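Local coordinates for protein GMP reductase (PDB 6JIG) that probably catalyses the NADPH-dependent deamination of GMP to IMP and binds guanine nucleotides at a second site in its CBS domains, at residues 33-38 / 446-451; 177-182 / 214-219; 184-187 / 193-196. The protein carries 1 engineered substitution. One frame throughout, in Å; residues are numbered along the deposited sequence.

Contact 1: residues 33-38 / 446-451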
# COMPACT_ATOMS: atom_id res chain seq x y z
N VAL A 33 34.83 -31.42 3.40
CA VAL A 33 33.49 -31.81 2.97
C VAL A 33 33.50 -31.99 1.45
O VAL A 33 33.64 -31.01 0.71
CB VAL A 33 32.44 -30.78 3.41
CG1 VAL A 33 31.05 -31.26 3.11
CG2 VAL A 33 32.59 -30.47 4.91
N ASN A 34 33.34 -33.22 0.98
CA ASN A 34 33.41 -33.56 -0.43
C ASN A 34 32.00 -33.62 -1.01
O ASN A 34 31.15 -34.33 -0.46
CB ASN A 34 34.09 -34.92 -0.59
CG ASN A 34 34.29 -35.31 -2.02
OD1 ASN A 34 33.35 -35.73 -2.70
ND2 ASN A 34 35.53 -35.22 -2.49
N THR A 35 31.75 -32.91 -2.11
CA THR A 35 30.41 -32.87 -2.69
C THR A 35 30.27 -33.69 -3.96
O THR A 35 29.26 -33.54 -4.66
CB THR A 35 29.97 -31.43 -2.98
OG1 THR A 35 30.88 -30.82 -3.90
CG2 THR A 35 29.88 -30.61 -1.69
N THR A 36 31.24 -34.55 -4.29
CA THR A 36 31.13 -35.30 -5.54
C THR A 36 29.97 -36.29 -5.50
O THR A 36 29.64 -36.86 -4.46
CB THR A 36 32.45 -36.02 -5.85
OG1 THR A 36 32.66 -37.05 -4.89
CG2 THR A 36 33.61 -35.06 -5.80
N THR A 37 29.32 -36.47 -6.65
CA THR A 37 28.06 -37.20 -6.68
C THR A 37 27.89 -37.82 -8.06
O THR A 37 28.75 -37.67 -8.93
CB THR A 37 26.88 -36.28 -6.33
OG1 THR A 37 25.72 -37.07 -6.06
CG2 THR A 37 26.57 -35.34 -7.49
N ARG A 38 26.78 -38.52 -8.26
CA ARG A 38 26.43 -39.11 -9.54
C ARG A 38 25.20 -38.43 -10.12
O ARG A 38 24.18 -38.27 -9.42
CB ARG A 38 26.18 -40.61 -9.41
CG ARG A 38 27.35 -41.37 -8.77
CD ARG A 38 27.29 -42.85 -9.08
NE ARG A 38 27.88 -43.13 -10.38
CZ ARG A 38 29.14 -43.52 -10.58
NH1 ARG A 38 29.97 -43.69 -9.55
NH2 ARG A 38 29.57 -43.73 -11.81
N GLN A 446 28.17 -20.08 -3.84
CA GLN A 446 27.48 -19.83 -2.58
C GLN A 446 26.50 -20.95 -2.25
O GLN A 446 26.40 -21.35 -1.08
CB GLN A 446 26.77 -18.48 -2.63
N LEU A 447 25.78 -21.46 -3.25
CA LEU A 447 24.87 -22.58 -3.01
C LEU A 447 25.63 -23.81 -2.52
O LEU A 447 25.19 -24.50 -1.59
CB LEU A 447 24.08 -22.91 -4.28
CG LEU A 447 23.17 -21.81 -4.79
CD1 LEU A 447 22.41 -22.26 -6.02
CD2 LEU A 447 22.20 -21.37 -3.68
N VAL A 448 26.77 -24.12 -3.15
CA VAL A 448 27.56 -25.27 -2.72
C VAL A 448 28.11 -25.04 -1.32
O VAL A 448 28.19 -25.98 -0.52
CB VAL A 448 28.69 -25.55 -3.73
CG1 VAL A 448 29.62 -26.64 -3.21
CG2 VAL A 448 28.09 -25.96 -5.08
N GLY A 449 28.53 -23.80 -1.02
CA GLY A 449 28.96 -23.47 0.33
C GLY A 449 27.86 -23.67 1.36
O GLY A 449 28.12 -24.16 2.47
N GLY A 450 26.63 -23.30 1.02
CA GLY A 450 25.51 -23.56 1.91
C GLY A 450 25.29 -25.05 2.11
O GLY A 450 25.12 -25.52 3.24
N LEU A 451 25.29 -25.82 1.01
CA LEU A 451 25.20 -27.27 1.13
C LEU A 451 26.28 -27.83 2.05
O LEU A 451 26.02 -28.70 2.88
CB LEU A 451 25.30 -27.93 -0.25
CG LEU A 451 25.46 -29.45 -0.22
CD1 LEU A 451 24.25 -30.14 0.41
CD2 LEU A 451 25.68 -29.99 -1.62
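N34 OD1 accepts two hydrogen bonds from T36, and the turn it closes holds out T35, the residue that reaches V448 and L451 of helix 440-457. T36 OG1 donates to N34 OD1 over 2.6 Å, in the carbonyl plane. T36 N reaches the same N34 OD1 over 2.9 Å but comes from above that plane, 44° out of it. The backbone bond makes this an Asx turn, and the hydroxyl bond adds a second hold on the amide.

T35 starts out toward the helix and splits its two branches. With chi1 at 60°, OG1 sits between the backbone N and the carbonyl carbon and bonds to S46 O, while CG2 is left to face the helix. That methyl meets two branched side chains one helical turn apart: T35 CG2 lies 4.3 Å from V448 CG1 and 4.2 Å from L451 CD2. Only 105 Å² is buried in all. L451 also packs on P48 and on S361 and I364 of helix 357-365, so T35 joins an apolar layer outside the barrel.

The chemistry is thus divided: between 33-38 and 446-451 only methyl groups meet, with R452 and M455 extending the packing against T35, whereas N34 OD1 is held by T36 within the loop and T35 OG1 by S46 O, so burying T35 need not cost its hydroxyl a partner.

Contact 2: residues 177-182 / 214-219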
# COMPACT_ATOMS: atom_id res chain seq x y z
N ILE A 177 49.90 -37.25 -27.63
CA ILE A 177 50.73 -36.47 -26.73
C ILE A 177 50.03 -36.32 -25.38
O ILE A 177 48.81 -36.16 -25.31
CB ILE A 177 51.07 -35.11 -27.36
CG1 ILE A 177 52.12 -34.37 -26.53
CG2 ILE A 177 49.82 -34.25 -27.50
CD1 ILE A 177 52.79 -33.24 -27.30
N SER A 178 50.81 -36.41 -24.31
CA SER A 178 50.27 -36.27 -22.97
C SER A 178 50.22 -34.80 -22.57
O SER A 178 50.77 -33.93 -23.24
CB SER A 178 51.11 -37.07 -21.98
OG SER A 178 52.29 -36.37 -21.64
N LEU A 179 49.52 -34.53 -21.47
CA LEU A 179 49.48 -33.17 -20.94
C LEU A 179 50.85 -32.74 -20.45
O LEU A 179 51.25 -31.58 -20.65
CB LEU A 179 48.44 -33.07 -19.82
CG LEU A 179 48.41 -31.71 -19.10
CD1 LEU A 179 47.97 -30.62 -20.07
CD2 LEU A 179 47.50 -31.73 -17.89
N GLU A 180 51.60 -33.64 -19.81
CA GLU A 180 52.94 -33.30 -19.36
C GLU A 180 53.87 -33.03 -20.54
O GLU A 180 54.70 -32.11 -20.48
CB GLU A 180 53.51 -34.41 -18.47
N GLU A 181 53.73 -33.79 -21.62
CA GLU A 181 54.63 -33.62 -22.75
C GLU A 181 54.37 -32.31 -23.48
O GLU A 181 55.31 -31.59 -23.83
CB GLU A 181 54.52 -34.80 -23.72
CG GLU A 181 55.40 -34.68 -24.98
CD GLU A 181 56.87 -34.33 -24.68
OE1 GLU A 181 57.40 -34.70 -23.60
OE2 GLU A 181 57.52 -33.67 -25.53
N VAL A 182 53.10 -31.97 -23.70
CA VAL A 182 52.82 -30.72 -24.40
C VAL A 182 53.14 -29.53 -23.50
O VAL A 182 53.57 -28.47 -23.99
CB VAL A 182 51.37 -30.70 -24.92
CG1 VAL A 182 50.38 -30.31 -23.82
CG2 VAL A 182 51.26 -29.77 -26.14
N LYS A 214 44.12 -24.65 -18.03
CA LYS A 214 42.89 -25.11 -17.39
C LYS A 214 43.03 -26.54 -16.88
O LYS A 214 42.61 -26.86 -15.76
CB LYS A 214 41.72 -25.01 -18.36
CG LYS A 214 41.21 -23.60 -18.61
CD LYS A 214 40.09 -23.61 -19.65
CE LYS A 214 39.60 -22.20 -19.97
NZ LYS A 214 39.12 -22.13 -21.39
N LEU A 215 43.60 -27.43 -17.70
CA LEU A 215 43.73 -28.84 -17.31
C LEU A 215 44.73 -29.02 -16.18
O LEU A 215 44.62 -29.97 -15.40
CB LEU A 215 44.13 -29.67 -18.52
CG LEU A 215 43.00 -29.77 -19.54
CD1 LEU A 215 43.52 -30.18 -20.90
CD2 LEU A 215 41.94 -30.74 -19.04
N ARG A 216 45.71 -28.12 -16.07
CA ARG A 216 46.65 -28.19 -14.96
C ARG A 216 46.09 -27.64 -13.66
O ARG A 216 46.59 -27.97 -12.59
CB ARG A 216 47.94 -27.45 -15.33
CG ARG A 216 48.81 -28.20 -16.33
CD ARG A 216 49.94 -27.33 -16.85
NE ARG A 216 50.55 -26.51 -15.80
CZ ARG A 216 51.60 -26.88 -15.07
NH1 ARG A 216 52.16 -28.07 -15.27
NH2 ARG A 216 52.10 -26.07 -14.15
N LYS A 217 45.05 -26.80 -13.73
CA LYS A 217 44.54 -26.12 -12.54
C LYS A 217 43.61 -27.04 -11.76
O LYS A 217 43.79 -28.26 -11.76
CB LYS A 217 43.81 -24.83 -12.93
N ASN A 218 42.62 -26.46 -11.09
CA ASN A 218 41.67 -27.23 -10.29
C ASN A 218 40.81 -28.08 -11.22
O ASN A 218 39.96 -27.55 -11.95
CB ASN A 218 40.80 -26.31 -9.45
N LYS A 219 41.03 -29.40 -11.21
CA LYS A 219 40.21 -30.31 -12.00
C LYS A 219 38.84 -30.46 -11.37
O LYS A 219 38.36 -31.58 -11.15
CB LYS A 219 40.89 -31.67 -12.15
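L179 carries this contact for 177-182, touching both L215 and R216, and the residues on its N-terminal side prepare the helix that presents it. I177, still in the loop, comes first in the chain and packs on L185 farther along helix 179-189. S178 follows as the N-cap of helix 179-189: its OG accepts from E181 N at 3.0 Å, with an N-H···O angle of 154°, while S178 O takes the backbone bond from V182 N. The first turn is therefore fixed from both the side chain and the main chain of one serine.

L179 then sets off toward the other segment. Its CG stands anti to the backbone N (chi1 174°), which carries the isobutyl group out towards helix 209-216. One methyl does the work. L179 CD2 lies 4.0 Å from L215 CB and 4.1 Å from R216 CG, so it rests against the inner carbons of two consecutive residues, its side chain crossing both obliquely. For R216 this involves the aliphatic base of the chain, and the arginine also packs on L152 of a second subunit. V182, about one turn on, joins L179 in packing on V212 of helix 209-216.

All of this lies in the second CBS repeat, near the surface and beside the regulatory nucleotide: K214, on the same turn as L215, touches the bound GMP. The two helices that meet here are separated in the chain by the antiparallel strands 193-197 and 203-208. F97, packed on both L179 and L215, flanks the junction, and L223 adds to the cover of L215.

Contact 3: residues 184-187 / 193-196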
# COMPACT_ATOMS: atom_id res chain seq x y z
N HIS A 184 55.70 -29.46 -21.50
CA HIS A 184 57.13 -29.33 -21.70
C HIS A 184 57.44 -28.63 -23.02
O HIS A 184 58.32 -27.75 -23.07
CB HIS A 184 57.77 -30.71 -21.66
CG HIS A 184 59.18 -30.74 -22.14
ND1 HIS A 184 60.24 -30.30 -21.38
CD2 HIS A 184 59.71 -31.16 -23.31
CE1 HIS A 184 61.36 -30.45 -22.05
NE2 HIS A 184 61.07 -30.97 -23.23
N LEU A 185 56.74 -28.98 -24.10
CA LEU A 185 57.00 -28.34 -25.38
C LEU A 185 56.70 -26.85 -25.32
O LEU A 185 57.42 -26.03 -25.91
CB LEU A 185 56.17 -28.99 -26.49
CG LEU A 185 56.50 -30.43 -26.86
CD1 LEU A 185 55.58 -30.88 -27.99
CD2 LEU A 185 57.96 -30.54 -27.25
N MET A 186 55.62 -26.47 -24.63
CA MET A 186 55.28 -25.06 -24.50
C MET A 186 56.29 -24.33 -23.62
O MET A 186 56.71 -23.21 -23.94
CB MET A 186 53.87 -24.90 -23.95
CG MET A 186 52.80 -25.28 -24.96
SD MET A 186 51.12 -25.34 -24.29
CE MET A 186 50.22 -25.57 -25.82
N ARG A 187 56.69 -24.95 -22.51
CA ARG A 187 57.67 -24.32 -21.62
C ARG A 187 59.00 -24.14 -22.33
O ARG A 187 59.59 -23.05 -22.32
CB ARG A 187 57.83 -25.14 -20.35
CG ARG A 187 56.99 -24.65 -19.19
CD ARG A 187 57.63 -24.98 -17.85
NE ARG A 187 57.53 -26.40 -17.55
CZ ARG A 187 56.66 -26.94 -16.70
NH1 ARG A 187 55.81 -26.16 -16.05
NH2 ARG A 187 56.65 -28.24 -16.49
N ASN A 193 50.88 -22.27 -28.62
CA ASN A 193 50.13 -23.11 -29.54
C ASN A 193 51.05 -24.19 -30.07
O ASN A 193 52.14 -23.89 -30.56
CB ASN A 193 49.56 -22.29 -30.70
CG ASN A 193 48.42 -21.40 -30.27
OD1 ASN A 193 47.33 -21.87 -29.98
ND2 ASN A 193 48.66 -20.09 -30.25
N VAL A 194 50.61 -25.44 -29.97
CA VAL A 194 51.32 -26.57 -30.55
C VAL A 194 50.34 -27.31 -31.46
O VAL A 194 49.51 -28.09 -31.00
CB VAL A 194 51.88 -27.51 -29.46
CG1 VAL A 194 52.53 -28.73 -30.10
CG2 VAL A 194 52.90 -26.77 -28.60
N PRO A 195 50.40 -27.06 -32.76
CA PRO A 195 49.65 -27.89 -33.70
C PRO A 195 50.22 -29.30 -33.76
O PRO A 195 51.42 -29.52 -33.57
CB PRO A 195 49.81 -27.17 -35.03
CG PRO A 195 51.04 -26.37 -34.87
CD PRO A 195 51.16 -26.00 -33.44
N ILE A 196 49.34 -30.26 -34.00
CA ILE A 196 49.70 -31.65 -34.25
C ILE A 196 49.49 -31.91 -35.73
O ILE A 196 48.38 -31.72 -36.24
CB ILE A 196 48.88 -32.62 -33.39
CG1 ILE A 196 48.84 -32.18 -31.93
CG2 ILE A 196 49.38 -34.07 -33.57
CD1 ILE A 196 50.19 -32.08 -31.27
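Apolar contacts carry the meeting of L185 and M186 with V194, whose two methyls divide the helix between them. V194 starts toward helix 179-189. Its CG1 approaches L185 CD1 at 4.3 Å, and its CG2 goes to the methionine, 3.9 Å from M186 CG. The M186 side chain does not start out towards the strand, but it runs extended beyond CG (chi2 172°, chi3 172°) and its end comes nearer, passing across the valine until M186 CE is 4.0 Å from V194 CG2. V194 CG2 is thus touched at two points along one thioether chain.

Side chain against backbone is the second kind of contact, and a lesser one: M186 CE also lies 4.2 Å from V194 N, at the start of the strand. N193 starts away from the helix, to the other side, where its side chain packs on I144, L206 and T208 and comes within about 5 Å of the bound GMP.

Polar partners belong to other parts of the structure. The backbones of V194 and V207 are bonded to each other, which ties strand 193-197 to strand 203-208. R187 NH1 bonds to L152 O of a second subunit, and M186 packs on that same L152.

A helix laid over one face of a short antiparallel sheet, with nucleotide near the other, fits the CBS repeat, and in this protein the neighbouring site is the second of two seen to hold GMP, the one in the CBS domains.

In the fold
Contacts 2 and 3 are neighbours, centres 12 Å apart, in the CBS range 163-225; both use helix 179-189, its first turn for contact 2 and its middle for contact 3. They touch directly: I177 CD1 is 3.7 Å from L185 CD1, and V182 packs on V194. Together they join helices 179-189 and 209-216 and strand 193-197 around the regulatory nucleotide site. Contact 1 lies elsewhere, on the outside of the catalytic barrel, its centre 25 Å from contact 2 and 36 Å from contact 3. Its segments come before and after both others along the chain, consistent with a CBS module inserted within the sequence of the barrel enzyme.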